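Long-range contacts in hypothetical protein AF2198 (PDB 1OI0), which binds zinc through a JAB1/MPN domain and is probably a metallopeptidase, like the active members of its family: residues C77-E82 against H94-Y99; T68-P73 against L84-R89; I27-G32 against E39-P44; M4-G9 against V116-V121. All coordinates share one frame; numbering follows the deposited sequence.

Contact 1 of 4, residues C77-E82 against H94-Y99; sequences CRPSEE and HIIVCY. With 144 (tris-hydroxymethyl-methyl-ammonium), chain F.
Ser80 OG is held from two directions: it shares a 2.6 Å hydrogen bond with O4 of the bound tris-hydroxymethyl-methyl-ammonium and accepts the backbone N-H of Asp83, so that Ser80 serves as N-cap of helix 81-89. These residues belong to the JAMM motif of the JAB1/MPN fold, whose conserved serine and aspartate fall at Ser80 and Asp83. The same ligand O4 donates a weak hydrogen bond to Glu82 OE1 at 2.9 Å; the Glu82 chain reaches it by folding back at chi2 (72°). While this end of segment 77-82 faces the ligand, Cys77 to Pro79 run over strand 93-98. Ile96 is the apolar residue they rest on. With CG1 beside the backbone N (chi1 -66°) and an extended chi2, it sends CD1 to Pro79 CB, 3.8 Å away, and CG2 to Cys77 CA, also at 3.8 Å. Its side chain touches His70, His72 and Asp83 as well, so it packs against all three protein zinc ligands. Cutting this side chain back to alanine is likely to open a gap under Pro79 and beside those ligands, leaving the loop with the disulfide as its main tie to the strand. The covalent tie is Cys77 to Cys98, nearly perpendicular in its S-S torsion (-97°), and Cys77 SG also rests 3.5 Å from the carbonyl O of Ile96.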
loop_
_atom_site.group_PDB
_atom_site.type_symbol
_atom_site.label_atom_id
_atom_site.label_comp_id
_atom_site.label_asym_id
_atom_site.label_seq_id
_atom_site.Cartn_x
_atom_site.Cartn_y
_atom_site.Cartn_z
ATOM N N CYS A 77 -11.163 3.264 3.138
ATOM C CA CYS A 77 -9.731 3.002 3.173
ATOM C C CYS A 77 -9.320 2.601 4.587
ATOM O O CYS A 77 -8.139 2.597 4.925
ATOM C CB CYS A 77 -8.954 4.243 2.730
ATOM S SG CYS A 77 -8.491 4.358 0.965
ATOM N N ARG A 78 -10.309 2.262 5.409
ATOM C CA ARG A 78 -10.061 1.848 6.784
ATOM C C ARG A 78 -9.773 0.351 6.803
ATOM O O ARG A 78 -10.300 -0.396 5.983
ATOM C CB ARG A 78 -11.291 2.131 7.648
ATOM C CG ARG A 78 -11.754 3.577 7.630
ATOM C CD ARG A 78 -13.143 3.700 8.238
ATOM N NE ARG A 78 -13.655 5.066 8.181
ATOM C CZ ARG A 78 -14.881 5.418 8.556
ATOM N NH1 ARG A 78 -15.724 4.501 9.013
ATOM N NH2 ARG A 78 -15.263 6.685 8.477
ATOM N N PRO A 79 -8.922 -0.105 7.732
ATOM C CA PRO A 79 -8.609 -1.533 7.805
ATOM C C PRO A 79 -9.644 -2.315 8.602
ATOM O O PRO A 79 -10.286 -1.780 9.508
ATOM C CB PRO A 79 -7.236 -1.551 8.471
ATOM C CG PRO A 79 -7.314 -0.382 9.403
ATOM C CD PRO A 79 -8.011 0.682 8.586
ATOM N N SER A 80 -9.815 -3.579 8.239
ATOM C CA SER A 80 -10.741 -4.461 8.938
ATOM C C SER A 80 -9.889 -5.296 9.883
ATOM O O SER A 80 -8.665 -5.165 9.896
ATOM C CB SER A 80 -11.427 -5.394 7.952
ATOM O OG SER A 80 -10.465 -6.253 7.365
ATOM N N GLU A 81 -10.529 -6.156 10.668
ATOM C CA GLU A 81 -9.802 -7.020 11.587
ATOM C C GLU A 81 -8.897 -7.931 10.765
ATOM O O GLU A 81 -7.769 -8.228 11.163
ATOM C CB GLU A 81 -10.774 -7.874 12.407
ATOM C CG GLU A 81 -11.660 -7.094 13.362
ATOM C CD GLU A 81 -10.864 -6.284 14.361
ATOM O OE1 GLU A 81 -9.890 -6.824 14.928
ATOM O OE2 GLU A 81 -11.216 -5.109 14.590
ATOM N N GLU A 82 -9.402 -8.368 9.613
ATOM C CA GLU A 82 -8.644 -9.234 8.721
ATOM C C GLU A 82 -7.376 -8.527 8.263
ATOM O O GLU A 82 -6.307 -9.129 8.207
ATOM C CB GLU A 82 -9.475 -9.619 7.490
ATOM C CG GLU A 82 -10.597 -10.618 7.741
ATOM C CD GLU A 82 -11.767 -10.028 8.504
ATOM O OE1 GLU A 82 -11.838 -8.786 8.637
ATOM O OE2 GLU A 82 -12.630 -10.810 8.959
ATOM N N HIS A 94 1.816 -0.582 5.737
ATOM C CA HIS A 94 0.761 -1.164 4.926
ATOM C C HIS A 94 -0.213 -0.117 4.421
ATOM O O HIS A 94 -0.877 0.567 5.195
ATOM C CB HIS A 94 0.034 -2.241 5.732
ATOM C CG HIS A 94 0.938 -3.332 6.216
ATOM N ND1 HIS A 94 1.617 -3.258 7.414
ATOM C CD2 HIS A 94 1.331 -4.487 5.631
ATOM C CE1 HIS A 94 2.388 -4.322 7.546
ATOM N NE2 HIS A 94 2.234 -5.083 6.478
ATOM N N ILE A 95 -0.288 0.001 3.100
ATOM C CA ILE A 95 -1.169 0.971 2.470
ATOM C C ILE A 95 -2.476 0.351 1.992
ATOM O O ILE A 95 -2.505 -0.783 1.527
ATOM C CB ILE A 95 -0.485 1.616 1.246
ATOM C CG1 ILE A 95 0.759 2.385 1.693
ATOM C CG2 ILE A 95 -1.468 2.520 0.502
ATOM C CD1 ILE A 95 1.593 2.903 0.537
ATOM N N ILE A 96 -3.556 1.101 2.147
ATOM C CA ILE A 96 -4.855 0.669 1.647
ATOM C C ILE A 96 -5.334 1.785 0.733
ATOM O O ILE A 96 -5.319 2.958 1.118
ATOM C CB ILE A 96 -5.915 0.496 2.760
ATOM C CG1 ILE A 96 -5.529 -0.654 3.692
ATOM C CG2 ILE A 96 -7.288 0.217 2.128
ATOM C CD1 ILE A 96 -6.550 -0.913 4.779
ATOM N N VAL A 97 -5.720 1.432 -0.488
ATOM C CA VAL A 97 -6.250 2.415 -1.421
ATOM C C VAL A 97 -7.697 1.984 -1.586
ATOM O O VAL A 97 -8.014 0.806 -1.435
ATOM C CB VAL A 97 -5.502 2.411 -2.784
ATOM C CG1 VAL A 97 -4.031 2.719 -2.564
ATOM C CG2 VAL A 97 -5.664 1.081 -3.477
ATOM N N CYS A 98 -8.578 2.927 -1.891
ATOM C CA CYS A 98 -9.990 2.596 -1.999
ATOM C C CYS A 98 -10.684 3.336 -3.131
ATOM O O CYS A 98 -10.195 4.352 -3.621
ATOM C CB CYS A 98 -10.669 2.932 -0.665
ATOM S SG CYS A 98 -10.226 4.607 -0.081
ATOM N N TYR A 99 -11.831 2.806 -3.539
ATOM C CA TYR A 99 -12.634 3.412 -4.591
ATOM C C TYR A 99 -12.921 4.856 -4.166
ATOM O O TYR A 99 -13.154 5.121 -2.989
ATOM C CB TYR A 99 -13.948 2.642 -4.718
ATOM C CG TYR A 99 -14.824 3.115 -5.848
ATOM C CD1 TYR A 99 -14.569 2.724 -7.160
ATOM C CD2 TYR A 99 -15.885 3.989 -5.609
ATOM C CE1 TYR A 99 -15.343 3.188 -8.208
ATOM C CE2 TYR A 99 -16.669 4.466 -6.654
ATOM C CZ TYR A 99 -16.390 4.061 -7.951
ATOM O OH TYR A 99 -17.138 4.543 -8.997
HETATM C C1 144 F . -10.948 -5.305 4.531
HETATM N N 144 F . -11.425 -6.348 3.629
HETATM C C2 144 F . -10.241 -7.003 2.986
HETATM O O2 144 F . -9.188 -6.545 2.274
HETATM C C3 144 F . -12.376 -5.656 2.665
HETATM O O3 144 F . -12.954 -6.538 1.685
HETATM C C4 144 F . -12.091 -7.339 4.504
HETATM O O4 144 F . -11.523 -8.018 5.832
#

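Contact 2 of 4, residues T68-P73 against L84-R89; sequences TVHSHP and LSLFTR. With ZN (zinc ion), chain E; 144 (tris-hydroxymethyl-methyl-ammonium), chain F.
Strand 68-72 and helix 84-89 run nearly antiparallel, their axes 159° apart in direction and 10.1 Å at closest approach, with Thr68 and Phe87 the nearest pair of CA atoms. The space between the axes is bridged by side chains alone. From the helix, Leu86 points CD2 at Thr68 OG1, 4.0 Å away, and obliquely at the His70 ring. Phe87 meets that imidazole rim to rim: its CE1 lies 4.2 Å from His70 CE1, near the plane of each ring, so the two do not stack face on face. His70 holds its CG between the backbone N and carbonyl carbon (chi1 76°), which turns the ring off the strand towards the helix and puts NE2 2.2 Å from the zinc. His72 NE2 binds the same ion at 2.1 Å; with ND1 hydrogen-bonded to Ser76 O, the ring is gripped at both nitrogens and its rotation fixed. C3 of the bound tris-hydroxymethyl-methyl-ammonium sits over one face of His72, while its O2 coordinates zinc at 2.3 Å. Asp83, from the first turn of the helix, completes the protein ligands. This is the His-X-His and aspartate zinc site of the JAMM motif, set on a beta-alpha-beta unit.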
loop_
_atom_site.group_PDB
_atom_site.type_symbol
_atom_site.label_atom_id
_atom_site.label_comp_id
_atom_site.label_asym_id
_atom_site.label_seq_id
_atom_site.Cartn_x
_atom_site.Cartn_y
_atom_site.Cartn_z
ATOM N N THR A 68 2.933 -4.117 2.721
ATOM C CA THR A 68 1.970 -4.456 1.685
ATOM C C THR A 68 1.071 -3.295 1.319
ATOM O O THR A 68 0.964 -2.310 2.042
ATOM C CB THR A 68 1.033 -5.595 2.133
ATOM O OG1 THR A 68 0.165 -5.114 3.168
ATOM C CG2 THR A 68 1.833 -6.780 2.648
ATOM N N VAL A 69 0.425 -3.435 0.170
ATOM C CA VAL A 69 -0.528 -2.453 -0.298
ATOM C C VAL A 69 -1.647 -3.248 -0.953
ATOM O O VAL A 69 -1.388 -4.182 -1.703
ATOM C CB VAL A 69 0.088 -1.464 -1.328
ATOM C CG1 VAL A 69 0.748 -2.217 -2.466
ATOM C CG2 VAL A 69 -1.004 -0.542 -1.866
ATOM N N HIS A 70 -2.889 -2.918 -0.619
ATOM C CA HIS A 70 -4.015 -3.594 -1.246
ATOM C C HIS A 70 -5.154 -2.608 -1.403
ATOM O O HIS A 70 -5.187 -1.572 -0.735
ATOM C CB HIS A 70 -4.456 -4.854 -0.466
ATOM C CG HIS A 70 -5.225 -4.586 0.791
ATOM N ND1 HIS A 70 -4.628 -4.211 1.975
ATOM C CD2 HIS A 70 -6.545 -4.728 1.065
ATOM C CE1 HIS A 70 -5.543 -4.138 2.924
ATOM N NE2 HIS A 70 -6.715 -4.448 2.398
ATOM N N SER A 71 -6.067 -2.913 -2.315
ATOM C CA SER A 71 -7.187 -2.020 -2.568
ATOM C C SER A 71 -8.532 -2.541 -2.074
ATOM O O SER A 71 -8.727 -3.744 -1.888
ATOM C CB SER A 71 -7.287 -1.719 -4.069
ATOM O OG SER A 71 -7.628 -2.880 -4.806
ATOM N N HIS A 72 -9.448 -1.600 -1.854
ATOM C CA HIS A 72 -10.810 -1.888 -1.422
ATOM C C HIS A 72 -11.739 -1.365 -2.511
ATOM O O HIS A 72 -11.652 -0.201 -2.901
ATOM C CB HIS A 72 -11.136 -1.159 -0.118
ATOM C CG HIS A 72 -10.523 -1.776 1.097
ATOM N ND1 HIS A 72 -10.615 -1.196 2.344
ATOM C CD2 HIS A 72 -9.830 -2.926 1.267
ATOM C CE1 HIS A 72 -10.004 -1.961 3.229
ATOM N NE2 HIS A 72 -9.520 -3.016 2.601
ATOM N N PRO A 73 -12.637 -2.219 -3.019
ATOM C CA PRO A 73 -13.576 -1.817 -4.068
ATOM C C PRO A 73 -14.695 -0.933 -3.529
ATOM O O PRO A 73 -15.457 -0.337 -4.292
ATOM C CB PRO A 73 -14.076 -3.153 -4.608
ATOM C CG PRO A 73 -14.052 -4.020 -3.398
ATOM C CD PRO A 73 -12.728 -3.666 -2.761
ATOM N N LEU A 84 -5.733 -6.187 9.808
ATOM C CA LEU A 84 -4.806 -6.110 10.925
ATOM C C LEU A 84 -3.986 -7.391 11.038
ATOM O O LEU A 84 -2.795 -7.338 11.336
ATOM C CB LEU A 84 -5.563 -5.838 12.228
ATOM C CG LEU A 84 -5.548 -4.385 12.724
ATOM C CD1 LEU A 84 -5.821 -3.417 11.583
ATOM C CD2 LEU A 84 -6.574 -4.223 13.839
ATOM N N SER A 85 -4.609 -8.539 10.787
ATOM C CA SER A 85 -3.886 -9.805 10.868
ATOM C C SER A 85 -2.863 -9.914 9.736
ATOM O O SER A 85 -1.838 -10.582 9.879
ATOM C CB SER A 85 -4.856 -10.998 10.831
ATOM O OG SER A 85 -5.487 -11.133 9.571
ATOM N N LEU A 86 -3.148 -9.263 8.611
ATOM C CA LEU A 86 -2.234 -9.264 7.476
ATOM C C LEU A 86 -1.041 -8.363 7.809
ATOM O O LEU A 86 0.115 -8.728 7.590
ATOM C CB LEU A 86 -2.935 -8.727 6.220
ATOM C CG LEU A 86 -2.002 -8.404 5.043
ATOM C CD1 LEU A 86 -1.403 -9.695 4.489
ATOM C CD2 LEU A 86 -2.769 -7.669 3.955
ATOM N N PHE A 87 -1.337 -7.190 8.359
ATOM C CA PHE A 87 -0.308 -6.217 8.712
ATOM C C PHE A 87 0.730 -6.763 9.693
ATOM O O PHE A 87 1.916 -6.456 9.586
ATOM C CB PHE A 87 -0.951 -4.964 9.313
ATOM C CG PHE A 87 -1.886 -4.241 8.380
ATOM C CD1 PHE A 87 -2.044 -4.653 7.059
ATOM C CD2 PHE A 87 -2.595 -3.130 8.822
ATOM C CE1 PHE A 87 -2.892 -3.970 6.194
ATOM C CE2 PHE A 87 -3.449 -2.438 7.962
ATOM C CZ PHE A 87 -3.595 -2.864 6.644
ATOM N N THR A 88 0.284 -7.577 10.643
ATOM C CA THR A 88 1.178 -8.133 11.658
ATOM C C THR A 88 2.105 -9.254 11.195
ATOM O O THR A 88 3.132 -9.506 11.824
ATOM C CB THR A 88 0.381 -8.672 12.863
ATOM O OG1 THR A 88 -0.421 -9.783 12.447
ATOM C CG2 THR A 88 -0.521 -7.595 13.429
ATOM N N ARG A 89 1.752 -9.929 10.107
ATOM C CA ARG A 89 2.558 -11.044 9.618
ATOM C C ARG A 89 3.959 -10.677 9.145
ATOM O O ARG A 89 4.913 -11.425 9.371
ATOM C CB ARG A 89 1.818 -11.781 8.501
ATOM C CG ARG A 89 0.563 -12.497 8.962
ATOM C CD ARG A 89 -0.009 -13.326 7.834
ATOM N NE ARG A 89 -1.330 -13.861 8.143
ATOM C CZ ARG A 89 -1.561 -15.033 8.723
ATOM N NH1 ARG A 89 -0.561 -15.833 9.079
ATOM N NH2 ARG A 89 -2.809 -15.410 8.936
HETATM ZN ZN ZN E . -8.644 -4.672 3.455
HETATM C C1 144 F . -10.948 -5.305 4.531
HETATM N N 144 F . -11.425 -6.348 3.629
HETATM C C2 144 F . -10.241 -7.003 2.986
HETATM O O2 144 F . -9.188 -6.545 2.274
HETATM C C3 144 F . -12.376 -5.656 2.665
HETATM O O3 144 F . -12.954 -6.538 1.685
HETATM C C4 144 F . -12.091 -7.339 4.504
HETATM O O4 144 F . -11.523 -8.018 5.832
#

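Contact 3 of 4, residues I27-G32 against E39-P44; sequences IALLSG and ELIFLP
A beta hairpin joins strand 27-32 to strand 36-42, and four backbone hydrogen bonds tie its antiparallel arms. Leu29 and Ile41 form a hydrogen-bonded pair with nearly straight bonds: Leu29 N to Ile41 O is 2.9 Å (N-H...O 173°), and Ile41 N to Leu29 O is its equal in length. Ser31 and Glu39 repeat the pattern with more bent bonds, their donors lying above the carbonyl planes. Beyond Phe42 a water continues the link, donating to Ile27 O and accepting from Leu43 N. Leu29 and Ile41 share one face and cross obliquely, CB to CB 3.6 Å; Leu29 CD2 also meets Leu43 CD1 at 4.0 Å, the two side chains about perpendicular. Replacing Leu29 with alanine would probably leave Leu43 CD1 and Ile41 CD1 without their methyl neighbours and open a gap on this face. On the other face Leu30 and Leu40 lie side by side, CD2 to CD2 3.8 Å, against Ile14 of helix 8-21, and Leu40 CB sits over one face of the Phe42 ring, toward its rim. Direct backbone bonds thus fix the register, whereas branched aliphatic side chains join the arms on both faces and carry the Leu30 and Leu40 face into the packing under the helix.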
loop_
_atom_site.group_PDB
_atom_site.type_symbol
_atom_site.label_atom_id
_atom_site.label_comp_id
_atom_site.label_asym_id
_atom_site.label_seq_id
_atom_site.Cartn_x
_atom_site.Cartn_y
_atom_site.Cartn_z
ATOM N N ILE A 27 -3.286 -6.422 -4.755
ATOM C CA ILE A 27 -2.398 -6.528 -3.610
ATOM C C ILE A 27 -0.983 -6.735 -4.119
ATOM O O ILE A 27 -0.764 -7.386 -5.141
ATOM C CB ILE A 27 -2.794 -7.691 -2.656
ATOM C CG1 ILE A 27 -1.943 -7.629 -1.379
ATOM C CG2 ILE A 27 -2.618 -9.024 -3.354
ATOM C CD1 ILE A 27 -2.434 -8.542 -0.250
ATOM N N ALA A 28 -0.027 -6.153 -3.409
ATOM C CA ALA A 28 1.377 -6.267 -3.764
ATOM C C ALA A 28 2.219 -5.923 -2.547
ATOM O O ALA A 28 1.704 -5.438 -1.541
ATOM C CB ALA A 28 1.709 -5.317 -4.908
ATOM N N LEU A 29 3.515 -6.194 -2.639
ATOM C CA LEU A 29 4.425 -5.874 -1.552
ATOM C C LEU A 29 5.121 -4.572 -1.913
ATOM O O LEU A 29 5.527 -4.373 -3.056
ATOM C CB LEU A 29 5.468 -6.976 -1.374
ATOM C CG LEU A 29 4.931 -8.382 -1.111
ATOM C CD1 LEU A 29 6.103 -9.347 -0.941
ATOM C CD2 LEU A 29 4.048 -8.376 0.125
ATOM N N LEU A 30 5.235 -3.683 -0.937
ATOM C CA LEU A 30 5.896 -2.402 -1.139
ATOM C C LEU A 30 7.398 -2.632 -1.001
ATOM O O LEU A 30 7.849 -3.265 -0.046
ATOM C CB LEU A 30 5.405 -1.406 -0.092
ATOM C CG LEU A 30 3.916 -1.046 -0.167
ATOM C CD1 LEU A 30 3.492 -0.296 1.086
ATOM C CD2 LEU A 30 3.665 -0.208 -1.413
ATOM N N SER A 31 8.175 -2.138 -1.957
ATOM C CA SER A 31 9.618 -2.333 -1.903
ATOM C C SER A 31 10.414 -1.118 -2.358
ATOM O O SER A 31 9.856 -0.109 -2.784
ATOM C CB SER A 31 10.019 -3.552 -2.742
ATOM O OG SER A 31 9.705 -3.365 -4.112
ATOM N N GLY A 32 11.734 -1.234 -2.257
ATOM C CA GLY A 32 12.620 -0.155 -2.647
ATOM C C GLY A 32 13.841 -0.149 -1.751
ATOM O O GLY A 32 14.007 -1.042 -0.919
ATOM N N GLU A 39 9.065 0.780 -5.526
ATOM C CA GLU A 39 8.989 -0.445 -6.313
ATOM C C GLU A 39 7.887 -1.344 -5.767
ATOM O O GLU A 39 7.489 -1.217 -4.612
ATOM C CB GLU A 39 10.323 -1.191 -6.254
ATOM C CG GLU A 39 11.472 -0.484 -6.950
ATOM C CD GLU A 39 11.412 -0.623 -8.457
ATOM O OE1 GLU A 39 10.402 -0.202 -9.059
ATOM O OE2 GLU A 39 12.379 -1.157 -9.040
ATOM N N LEU A 40 7.398 -2.251 -6.603
ATOM C CA LEU A 40 6.352 -3.171 -6.184
ATOM C C LEU A 40 6.693 -4.608 -6.527
ATOM O O LEU A 40 7.229 -4.894 -7.598
ATOM C CB LEU A 40 5.018 -2.829 -6.857
ATOM C CG LEU A 40 4.282 -1.548 -6.466
ATOM C CD1 LEU A 40 2.998 -1.445 -7.280
ATOM C CD2 LEU A 40 3.970 -1.559 -4.981
ATOM N N ILE A 41 6.390 -5.504 -5.597
ATOM C CA ILE A 41 6.585 -6.929 -5.808
ATOM C C ILE A 41 5.155 -7.379 -6.071
ATOM O O ILE A 41 4.348 -7.476 -5.148
ATOM C CB ILE A 41 7.121 -7.636 -4.545
ATOM C CG1 ILE A 41 8.514 -7.102 -4.199
ATOM C CG2 ILE A 41 7.167 -9.143 -4.776
ATOM C CD1 ILE A 41 9.100 -7.688 -2.933
ATOM N N PHE A 42 4.826 -7.618 -7.334
ATOM C CA PHE A 42 3.470 -8.021 -7.676
ATOM C C PHE A 42 3.089 -9.409 -7.183
ATOM O O PHE A 42 3.909 -10.326 -7.160
ATOM C CB PHE A 42 3.260 -7.905 -9.183
ATOM C CG PHE A 42 3.398 -6.498 -9.692
ATOM C CD1 PHE A 42 4.654 -5.950 -9.934
ATOM C CD2 PHE A 42 2.273 -5.707 -9.885
ATOM C CE1 PHE A 42 4.786 -4.632 -10.359
ATOM C CE2 PHE A 42 2.392 -4.386 -10.308
ATOM C CZ PHE A 42 3.652 -3.847 -10.546
ATOM N N LEU A 43 1.830 -9.541 -6.779
ATOM C CA LEU A 43 1.299 -10.799 -6.269
ATOM C C LEU A 43 0.095 -11.248 -7.099
ATOM O O LEU A 43 -0.692 -10.427 -7.567
ATOM C CB LEU A 43 0.895 -10.633 -4.805
ATOM C CG LEU A 43 2.033 -10.259 -3.855
ATOM C CD1 LEU A 43 1.477 -10.002 -2.462
ATOM C CD2 LEU A 43 3.068 -11.385 -3.833
ATOM N N PRO A 44 -0.066 -12.568 -7.279
ATOM C CA PRO A 44 -1.165 -13.158 -8.054
ATOM C C PRO A 44 -2.547 -13.092 -7.399
ATOM O O PRO A 44 -3.082 -14.116 -6.968
ATOM C CB PRO A 44 -0.693 -14.592 -8.255
ATOM C CG PRO A 44 0.020 -14.874 -6.962
ATOM C CD PRO A 44 0.840 -13.617 -6.771
HETATM O O HOH W 1 0.033 -7.525 -7.844
#

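Contact 4 of 4, residues M4-G9 against V116-V121; sequences MKISRG and VELEVV
Strands 5-6 and 119-120 pair in parallel, Lys5 with Glu119 and Ile6 with Val120, although the chain runs 4-8 and 117-121 differ by 50° in end-to-end direction. The hydrogen bonds alternate across the gap: Glu119 N to Met4 O, Ile6 N to Glu119 O at 3.0 Å, Val121 N to Ile6 O, and lastly Arg8 N to Val121 O at 3.1 Å, where the first turn of helix 8-21 has begun. Ser7, between strand and helix, caps that helix through Leu10 N. Met4 and Leu118 lie alongside each other, Met4 CG 3.5 Å from Leu118 CD2; the other branch of Leu118, CD1, reaches Ile6 CG2 at 4.1 Å. Arg8 sets out with CG anti to its N (chi1 174°) and then bends twice, which brings one guanidinium face over Val120 CG1, 3.5 Å from NH2. On the Lys5 face, Lys5 and Glu119 run side by side, yet NZ and OE1 stay 4.3 Å apart, beyond a salt bridge. A water joins them, donating to Glu119 OE1 and accepting from Lys5 NZ. Lys5 NZ forms its salt bridge with Asp35, and Glu119 OE1 is hydrogen-bonded to Gly1 N. The pairing brings the two ends of the modelled chain together, with strand 119-120 outermost in the chain's mixed sheet, far from the zinc site.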
loop_
_atom_site.group_PDB
_atom_site.type_symbol
_atom_site.label_atom_id
_atom_site.label_comp_id
_atom_site.label_asym_id
_atom_site.label_seq_id
_atom_site.Cartn_x
_atom_site.Cartn_y
_atom_site.Cartn_z
ATOM N N MET A 4 8.880 7.175 6.779
ATOM C CA MET A 4 8.975 6.442 5.530
ATOM C C MET A 4 8.440 7.368 4.446
ATOM O O MET A 4 7.626 8.261 4.718
ATOM C CB MET A 4 8.147 5.156 5.592
ATOM C CG MET A 4 8.110 4.367 4.288
ATOM S SD MET A 4 9.739 4.008 3.583
ATOM C CE MET A 4 10.362 2.858 4.783
ATOM N N LYS A 5 8.913 7.162 3.226
ATOM C CA LYS A 5 8.500 7.985 2.103
ATOM C C LYS A 5 8.022 7.100 0.968
ATOM O O LYS A 5 8.338 5.912 0.921
ATOM C CB LYS A 5 9.677 8.836 1.628
ATOM C CG LYS A 5 10.250 9.739 2.709
ATOM C CD LYS A 5 11.578 10.350 2.292
ATOM C CE LYS A 5 12.115 11.269 3.382
ATOM N NZ LYS A 5 12.286 10.545 4.677
ATOM N N ILE A 6 7.251 7.686 0.063
ATOM C CA ILE A 6 6.747 6.963 -1.092
ATOM C C ILE A 6 6.820 7.908 -2.278
ATOM O O ILE A 6 6.516 9.094 -2.153
ATOM C CB ILE A 6 5.286 6.483 -0.885
ATOM C CG1 ILE A 6 4.848 5.649 -2.092
ATOM C CG2 ILE A 6 4.352 7.675 -0.673
ATOM C CD1 ILE A 6 3.521 4.935 -1.896
ATOM N N SER A 7 7.248 7.393 -3.424
ATOM C CA SER A 7 7.353 8.222 -4.611
ATOM C C SER A 7 5.968 8.451 -5.196
ATOM O O SER A 7 5.096 7.585 -5.112
ATOM C CB SER A 7 8.251 7.553 -5.654
ATOM O OG SER A 7 7.638 6.394 -6.194
ATOM N N ARG A 8 5.761 9.626 -5.776
ATOM C CA ARG A 8 4.474 9.941 -6.381
ATOM C C ARG A 8 4.247 8.969 -7.532
ATOM O O ARG A 8 3.113 8.617 -7.849
ATOM C CB ARG A 8 4.467 11.379 -6.906
ATOM C CG ARG A 8 3.210 11.751 -7.678
ATOM C CD ARG A 8 1.975 11.719 -6.792
ATOM N NE ARG A 8 2.051 12.699 -5.712
ATOM C CZ ARG A 8 1.101 12.883 -4.800
ATOM N NH1 ARG A 8 -0.005 12.153 -4.832
ATOM N NH2 ARG A 8 1.258 13.796 -3.851
ATOM N N GLY A 9 5.343 8.536 -8.148
ATOM C CA GLY A 9 5.256 7.607 -9.258
ATOM C C GLY A 9 4.689 6.267 -8.838
ATOM O O GLY A 9 3.923 5.654 -9.580
ATOM N N VAL A 116 -0.299 5.946 9.943
ATOM C CA VAL A 116 0.976 6.649 10.014
ATOM C C VAL A 116 1.173 7.444 8.731
ATOM O O VAL A 116 0.525 7.177 7.719
ATOM C CB VAL A 116 2.152 5.666 10.180
ATOM C CG1 VAL A 116 2.005 4.890 11.481
ATOM C CG2 VAL A 116 2.212 4.722 8.997
ATOM N N GLU A 117 2.071 8.422 8.769
ATOM C CA GLU A 117 2.319 9.243 7.596
ATOM C C GLU A 117 3.336 8.643 6.634
ATOM O O GLU A 117 4.177 7.820 7.007
ATOM C CB GLU A 117 2.835 10.628 7.999
ATOM C CG GLU A 117 1.974 11.423 8.964
ATOM C CD GLU A 117 2.588 12.781 9.259
ATOM O OE1 GLU A 117 3.756 12.990 8.864
ATOM O OE2 GLU A 117 1.920 13.630 9.885
ATOM N N LEU A 118 3.237 9.071 5.385
ATOM C CA LEU A 118 4.169 8.691 4.340
ATOM C C LEU A 118 4.447 10.000 3.627
ATOM O O LEU A 118 3.523 10.638 3.122
ATOM C CB LEU A 118 3.556 7.704 3.345
ATOM C CG LEU A 118 3.490 6.227 3.722
ATOM C CD1 LEU A 118 3.058 5.433 2.495
ATOM C CD2 LEU A 118 4.850 5.740 4.210
ATOM N N GLU A 119 5.703 10.429 3.607
ATOM C CA GLU A 119 6.013 11.669 2.916
ATOM C C GLU A 119 6.115 11.350 1.432
ATOM O O GLU A 119 6.893 10.487 1.028
ATOM C CB GLU A 119 7.336 12.260 3.407
ATOM C CG GLU A 119 7.562 13.685 2.927
ATOM C CD GLU A 119 8.934 14.213 3.280
ATOM O OE1 GLU A 119 9.496 13.769 4.301
ATOM O OE2 GLU A 119 9.439 15.084 2.541
ATOM N N VAL A 120 5.321 12.037 0.622
ATOM C CA VAL A 120 5.345 11.808 -0.814
ATOM C C VAL A 120 6.493 12.610 -1.413
ATOM O O VAL A 120 6.572 13.824 -1.229
ATOM C CB VAL A 120 4.022 12.241 -1.476
ATOM C CG1 VAL A 120 4.073 11.957 -2.970
ATOM C CG2 VAL A 120 2.855 11.509 -0.830
ATOM N N VAL A 121 7.383 11.925 -2.121
ATOM C CA VAL A 121 8.528 12.581 -2.736
ATOM C C VAL A 121 8.544 12.386 -4.248
ATOM O O VAL A 121 7.577 11.898 -4.830
ATOM C CB VAL A 121 9.849 12.043 -2.149
ATOM C CG1 VAL A 121 9.886 12.292 -0.650
ATOM C CG2 VAL A 121 9.984 10.560 -2.439
HETATM O O HOH W 2 9.837 11.610 5.865
#

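Overall arrangement
Contacts 1 and 2 are buried and share helix 81-89; their strands, 93-98 and 64-72, are sheet neighbours, and both touch the bound ligand. Both pair apolar packing with site chemistry: a disulfide and hydrogen bonds to the ligand in contact 1, metal bonds in contact 2. Contacts 3 and 4 are partly buried and rest on backbone hydrogen bonds, antiparallel within the hairpin and parallel between the chain ends. Contact 3 adjoins contact 2, since Val69 N is hydrogen-bonded to Ala28 O. Ile95 of contact 1 packs its CD1 on Leu30, Ile6 and Leu118, reaching contacts 3 and 4. Contact 4 closes the loop of chain that encloses the others.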